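Local coordinates for phosphomethylpyrimidine kinase (Pyrococcus furiosus, PDB 2PB9), which probably phosphorylates hydroxymethylpyrimidine and its phosphate and, through the C-terminal ThiN domain described here, joins pyrimidine and thiazole units into thiamine phosphate, at residues R80-Y92 against I143-I157. Numbering follows the deposited sequence.
Sequences RAVLTYMRFYPEY and IETAIKRIKERPDII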
loop_
_atom_site.group_PDB
_atom_site.type_symbol
_atom_site.label_atom_id
_atom_site.label_comp_id
_atom_site.label_asym_id
_atom_site.label_seq_id
_atom_site.Cartn_x
_atom_site.Cartn_y
_atom_site.Cartn_z
ATOM N N ARG A 80 19.997 3.566 14.792
ATOM C CA ARG A 80 20.406 2.571 13.811
ATOM C C ARG A 80 20.724 3.275 12.501
ATOM O O ARG A 80 21.670 2.921 11.810
ATOM C CB ARG A 80 19.292 1.537 13.592
ATOM C CG ARG A 80 19.314 0.357 14.569
ATOM C CD ARG A 80 18.036 0.262 15.410
ATOM N NE ARG A 80 16.836 0.054 14.596
ATOM C CZ ARG A 80 16.171 -1.096 14.507
ATOM N NH1 ARG A 80 16.579 -2.166 15.188
ATOM N NH2 ARG A 80 15.095 -1.180 13.724
ATOM N N ALA A 81 19.927 4.280 12.169
ATOM C CA ALA A 81 20.129 5.041 10.946
ATOM C C ALA A 81 21.477 5.763 10.956
ATOM O O ALA A 81 22.267 5.631 10.013
ATOM C CB ALA A 81 19.004 6.052 10.784
ATOM N N VAL A 82 21.730 6.526 12.020
ATOM C CA VAL A 82 22.974 7.272 12.131
ATOM C C VAL A 82 24.147 6.313 12.256
ATOM O O VAL A 82 25.216 6.555 11.705
ATOM C CB VAL A 82 22.958 8.258 13.346
ATOM C CG1 VAL A 82 23.490 7.592 14.600
ATOM C CG2 VAL A 82 23.790 9.468 13.037
ATOM N N LEU A 83 23.929 5.213 12.962
ATOM C CA LEU A 83 24.964 4.216 13.166
ATOM C C LEU A 83 25.357 3.622 11.815
ATOM O O LEU A 83 26.542 3.515 11.499
ATOM C CB LEU A 83 24.448 3.134 14.133
ATOM C CG LEU A 83 25.350 2.722 15.320
ATOM C CD1 LEU A 83 26.104 3.921 15.874
ATOM C CD2 LEU A 83 24.500 2.088 16.410
ATOM N N THR A 84 24.359 3.260 11.012
ATOM C CA THR A 84 24.586 2.691 9.683
ATOM C C THR A 84 25.234 3.723 8.756
ATOM O O THR A 84 26.112 3.404 7.942
ATOM C CB THR A 84 23.247 2.215 9.063
ATOM O OG1 THR A 84 22.798 1.043 9.750
ATOM C CG2 THR A 84 23.395 1.915 7.571
ATOM N N TYR A 85 24.789 4.965 8.886
ATOM C CA TYR A 85 25.303 6.058 8.078
ATOM C C TYR A 85 26.801 6.234 8.344
ATOM O O TYR A 85 27.573 6.490 7.426
ATOM C CB TYR A 85 24.537 7.331 8.430
ATOM C CG TYR A 85 24.826 8.521 7.555
ATOM C CD1 TYR A 85 23.968 8.868 6.504
ATOM C CD2 TYR A 85 25.914 9.354 7.824
ATOM C CE1 TYR A 85 24.182 10.022 5.750
ATOM C CE2 TYR A 85 26.140 10.510 7.085
ATOM C CZ TYR A 85 25.270 10.841 6.050
ATOM O OH TYR A 85 25.490 12.000 5.338
HETATM N N MSE A 86 27.203 6.085 9.606
HETATM C CA MSE A 86 28.608 6.227 9.991
HETATM C C MSE A 86 29.504 5.207 9.292
HETATM O O MSE A 86 30.696 5.444 9.088
HETATM C CB MSE A 86 28.753 6.110 11.512
HETATM C CG MSE A 86 28.267 7.354 12.252
HETATM SE SE MSE A 86 27.908 7.122 14.150
HETATM C CE MSE A 86 29.655 7.537 14.862
ATOM N N ARG A 87 28.928 4.067 8.932
ATOM C CA ARG A 87 29.681 3.035 8.242
ATOM C C ARG A 87 30.212 3.590 6.923
ATOM O O ARG A 87 31.087 2.995 6.295
ATOM C CB ARG A 87 28.787 1.825 7.974
ATOM C CG ARG A 87 28.989 0.680 8.950
ATOM C CD ARG A 87 27.846 -0.320 8.881
ATOM N NE ARG A 87 27.589 -0.765 7.515
ATOM C CZ ARG A 87 26.470 -1.373 7.131
ATOM N NH1 ARG A 87 25.504 -1.610 8.018
ATOM N NH2 ARG A 87 26.308 -1.726 5.858
ATOM N N PHE A 88 29.680 4.739 6.516
ATOM C CA PHE A 88 30.080 5.377 5.273
ATOM C C PHE A 88 30.730 6.728 5.528
ATOM O O PHE A 88 31.638 7.135 4.810
ATOM C CB PHE A 88 28.858 5.539 4.377
ATOM C CG PHE A 88 28.221 4.237 4.006
ATOM C CD1 PHE A 88 28.700 3.493 2.938
ATOM C CD2 PHE A 88 27.176 3.725 4.760
ATOM C CE1 PHE A 88 28.145 2.258 2.629
ATOM C CE2 PHE A 88 26.618 2.490 4.456
ATOM C CZ PHE A 88 27.106 1.756 3.387
ATOM N N TYR A 89 30.255 7.424 6.553
ATOM C CA TYR A 89 30.798 8.722 6.914
ATOM C C TYR A 89 30.848 8.751 8.420
ATOM O O TYR A 89 29.964 9.311 9.068
ATOM C CB TYR A 89 29.904 9.834 6.400
ATOM C CG TYR A 89 29.567 9.663 4.947
ATOM C CD1 TYR A 89 28.428 8.950 4.555
ATOM C CD2 TYR A 89 30.397 10.191 3.955
ATOM C CE1 TYR A 89 28.124 8.774 3.208
ATOM C CE2 TYR A 89 30.102 10.022 2.612
ATOM C CZ TYR A 89 28.965 9.315 2.242
ATOM O OH TYR A 89 28.664 9.173 0.906
ATOM N N PRO A 90 31.888 8.133 8.997
ATOM C CA PRO A 90 32.123 8.035 10.439
ATOM C C PRO A 90 32.132 9.342 11.228
ATOM O O PRO A 90 32.072 9.321 12.450
ATOM C CB PRO A 90 33.449 7.274 10.521
ATOM C CG PRO A 90 34.118 7.584 9.202
ATOM C CD PRO A 90 32.977 7.479 8.248
ATOM N N GLU A 91 32.198 10.475 10.541
ATOM C CA GLU A 91 32.201 11.764 11.224
ATOM C C GLU A 91 30.789 12.263 11.503
ATOM O O GLU A 91 30.587 13.151 12.326
ATOM C CB GLU A 91 32.943 12.808 10.389
ATOM C CG GLU A 91 34.385 12.442 10.103
ATOM C CD GLU A 91 35.232 12.379 11.366
ATOM O OE1 GLU A 91 34.834 11.669 12.320
ATOM O OE2 GLU A 91 36.298 13.039 11.402
ATOM N N TYR A 92 29.808 11.687 10.824
ATOM C CA TYR A 92 28.435 12.122 11.006
ATOM C C TYR A 92 27.671 11.289 12.011
ATOM O O TYR A 92 26.958 10.354 11.646
ATOM C CB TYR A 92 27.719 12.124 9.658
ATOM C CG TYR A 92 28.274 13.171 8.734
ATOM C CD1 TYR A 92 29.574 13.067 8.234
ATOM C CD2 TYR A 92 27.536 14.312 8.428
ATOM C CE1 TYR A 92 30.133 14.080 7.461
ATOM C CE2 TYR A 92 28.083 15.336 7.651
ATOM C CZ TYR A 92 29.383 15.212 7.175
ATOM O OH TYR A 92 29.934 16.225 6.430
ATOM N N ILE A 143 19.277 3.248 4.445
ATOM C CA ILE A 143 20.415 4.162 4.510
ATOM C C ILE A 143 21.466 3.861 3.442
ATOM O O ILE A 143 21.965 4.766 2.781
ATOM C CB ILE A 143 21.084 4.131 5.919
ATOM C CG1 ILE A 143 20.055 4.490 6.999
ATOM C CG2 ILE A 143 22.252 5.123 5.977
ATOM C CD1 ILE A 143 19.397 5.844 6.831
ATOM N N GLU A 144 21.794 2.587 3.271
ATOM C CA GLU A 144 22.782 2.186 2.275
ATOM C C GLU A 144 22.266 2.440 0.868
ATOM O O GLU A 144 22.967 2.984 0.021
ATOM C CB GLU A 144 23.100 0.706 2.422
ATOM C CG GLU A 144 23.675 0.326 3.757
ATOM C CD GLU A 144 23.763 -1.170 3.917
ATOM O OE1 GLU A 144 24.330 -1.821 3.008
ATOM O OE2 GLU A 144 23.265 -1.690 4.943
ATOM N N THR A 145 21.033 2.020 0.623
ATOM C CA THR A 145 20.417 2.209 -0.676
ATOM C C THR A 145 20.528 3.678 -1.036
ATOM O O THR A 145 21.020 4.023 -2.105
ATOM C CB THR A 145 18.939 1.778 -0.631
ATOM O OG1 THR A 145 18.872 0.357 -0.495
ATOM C CG2 THR A 145 18.204 2.201 -1.880
ATOM N N ALA A 146 20.090 4.535 -0.119
ATOM C CA ALA A 146 20.125 5.983 -0.313
ATOM C C ALA A 146 21.541 6.535 -0.499
ATOM O O ALA A 146 21.776 7.404 -1.341
ATOM C CB ALA A 146 19.467 6.662 0.859
ATOM N N ILE A 147 22.473 6.027 0.303
ATOM C CA ILE A 147 23.866 6.452 0.254
ATOM C C ILE A 147 24.554 6.024 -1.041
ATOM O O ILE A 147 25.329 6.786 -1.623
ATOM C CB ILE A 147 24.647 5.907 1.497
ATOM C CG1 ILE A 147 24.384 6.828 2.702
ATOM C CG2 ILE A 147 26.138 5.804 1.202
ATOM C CD1 ILE A 147 25.074 6.415 3.995
ATOM N N LYS A 148 24.266 4.809 -1.490
ATOM C CA LYS A 148 24.860 4.294 -2.715
ATOM C C LYS A 148 24.169 4.852 -3.952
ATOM O O LYS A 148 24.719 4.806 -5.047
ATOM C CB LYS A 148 24.800 2.769 -2.724
ATOM C CG LYS A 148 25.664 2.123 -1.659
ATOM C CD LYS A 148 25.578 0.611 -1.736
ATOM C CE LYS A 148 26.515 -0.057 -0.748
ATOM N NZ LYS A 148 26.385 -1.536 -0.840
ATOM N N ARG A 149 22.959 5.373 -3.765
ATOM C CA ARG A 149 22.164 5.970 -4.842
ATOM C C ARG A 149 22.980 7.069 -5.548
ATOM O O ARG A 149 23.268 6.963 -6.738
ATOM C CB ARG A 149 20.871 6.544 -4.243
ATOM C CG ARG A 149 19.977 7.340 -5.179
ATOM C CD ARG A 149 18.738 6.557 -5.590
ATOM N NE ARG A 149 18.085 5.912 -4.455
ATOM C CZ ARG A 149 17.012 5.124 -4.541
ATOM N NH1 ARG A 149 16.448 4.876 -5.719
ATOM N NH2 ARG A 149 16.514 4.562 -3.444
ATOM N N ILE A 150 23.364 8.110 -4.810
ATOM C CA ILE A 150 24.143 9.213 -5.365
ATOM C C ILE A 150 25.637 8.990 -5.184
ATOM O O ILE A 150 26.054 8.052 -4.509
ATOM C CB ILE A 150 23.773 10.547 -4.698
ATOM C CG1 ILE A 150 23.999 10.461 -3.186
ATOM C CG2 ILE A 150 22.331 10.886 -5.001
ATOM C CD1 ILE A 150 23.642 11.723 -2.447
ATOM N N LYS A 151 26.446 9.860 -5.782
ATOM C CA LYS A 151 27.894 9.724 -5.670
ATOM C C LYS A 151 28.420 10.474 -4.449
ATOM O O LYS A 151 29.354 10.026 -3.789
ATOM C CB LYS A 151 28.573 10.235 -6.938
ATOM N N GLU A 152 27.817 11.612 -4.141
ATOM C CA GLU A 152 28.264 12.391 -2.995
ATOM C C GLU A 152 27.617 11.893 -1.703
ATOM O O GLU A 152 26.922 10.872 -1.689
ATOM C CB GLU A 152 27.926 13.874 -3.195
ATOM C CG GLU A 152 28.236 14.415 -4.584
ATOM C CD GLU A 152 27.279 13.882 -5.641
ATOM O OE1 GLU A 152 26.116 14.343 -5.684
ATOM O OE2 GLU A 152 27.685 12.994 -6.422
ATOM N N ARG A 153 27.860 12.621 -0.619
ATOM C CA ARG A 153 27.289 12.279 0.675
ATOM C C ARG A 153 25.956 13.002 0.853
ATOM O O ARG A 153 25.876 14.229 0.778
ATOM C CB ARG A 153 28.229 12.682 1.813
ATOM C CG ARG A 153 27.678 12.368 3.197
ATOM C CD ARG A 153 28.557 12.930 4.306
ATOM N NE ARG A 153 28.662 14.378 4.226
ATOM C CZ ARG A 153 27.622 15.197 4.329
ATOM N NH1 ARG A 153 26.403 14.706 4.519
ATOM N NH2 ARG A 153 27.797 16.508 4.227
ATOM N N PRO A 154 24.885 12.241 1.076
ATOM C CA PRO A 154 23.593 12.898 1.254
ATOM C C PRO A 154 23.347 13.373 2.684
ATOM O O PRO A 154 23.283 12.576 3.615
ATOM C CB PRO A 154 22.603 11.828 0.804
ATOM C CG PRO A 154 23.278 10.565 1.198
ATOM C CD PRO A 154 24.716 10.802 0.805
ATOM N N ASP A 155 23.223 14.684 2.845
ATOM C CA ASP A 155 22.955 15.277 4.150
ATOM C C ASP A 155 21.515 14.967 4.525
ATOM O O ASP A 155 21.170 14.895 5.704
ATOM C CB ASP A 155 23.136 16.793 4.085
ATOM C CG ASP A 155 24.548 17.188 3.740
ATOM O OD1 ASP A 155 25.362 17.302 4.681
ATOM O OD2 ASP A 155 24.842 17.364 2.530
ATOM N N ILE A 156 20.685 14.805 3.498
ATOM C CA ILE A 156 19.268 14.509 3.675
ATOM C C ILE A 156 18.876 13.213 2.991
ATOM O O ILE A 156 19.158 12.993 1.814
ATOM C CB ILE A 156 18.360 15.602 3.081
ATOM C CG1 ILE A 156 18.791 16.975 3.576
ATOM C CG2 ILE A 156 16.910 15.325 3.445
ATOM C CD1 ILE A 156 20.013 17.489 2.856
ATOM N N ILE A 157 18.215 12.358 3.752
ATOM C CA ILE A 157 17.734 11.092 3.236
ATOM C C ILE A 157 16.284 11.019 3.692
ATOM O O ILE A 157 15.970 11.297 4.849
ATOM C CB ILE A 157 18.544 9.902 3.807
ATOM C CG1 ILE A 157 20.006 10.002 3.348
ATOM C CG2 ILE A 157 17.925 8.576 3.345
ATOM C CD1 ILE A 157 20.912 8.917 3.880
#
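Tyr85 holds its ring anti to the backbone N (chi1 -172°), and Arg153 does the same with CG (chi1 179°) before bending at chi3. The two side chains cross at about a right angle, and Arg153 NH1 donates to Tyr85 OH at 3.0 Å, close to the guanidinium plane. The same hydroxyl donates to Pro154 O, from above the carbonyl plane, at 2.9 Å. Two bonds thus fix this buried phenol.

The aliphatic part of Arg153 touches two more tyrosine rings. CG sits over the centre of the Tyr89 ring, 3.3 Å from its centroid, and CD lies over a face of Tyr92, 3.9 Å from that centroid. Both are CH-pi contacts. Asp155 OD1 takes NH2 in a salt bridge of 2.6 Å and meets NH1 weakly, so the guanidinium is held along its edge. With an alanine in place of Arg153, Asp155 would probably lose its salt-bridge partner, Tyr85 OH its NH1 donor, and Tyr89 and Tyr92 the cover over one face each.

Further back, Ile147 CD1 reaches Tyr85, Phe88 and Tyr89, coming within 3.5 Å of Phe88 CD2. Its CG2 covers a face of the Phe88 ring. Ile143 packs on Ala81, Thr84 and Tyr85. Nearer solvent, Arg87 NH2 forms a salt bridge with Glu144 OE2 at 3.2 Å; its hydrogen bond is weak. Phe172, on the neighbouring strand 168-173, stacks with Tyr85.

The axes of segments 80-86 and 143-149 approach to 10.0 Å, with a crossing angle of -42°. The ends of two helices pack together here, while turn 89-92 meets the loop leading into strand 154-159 of the ThiN domain's mixed sheet.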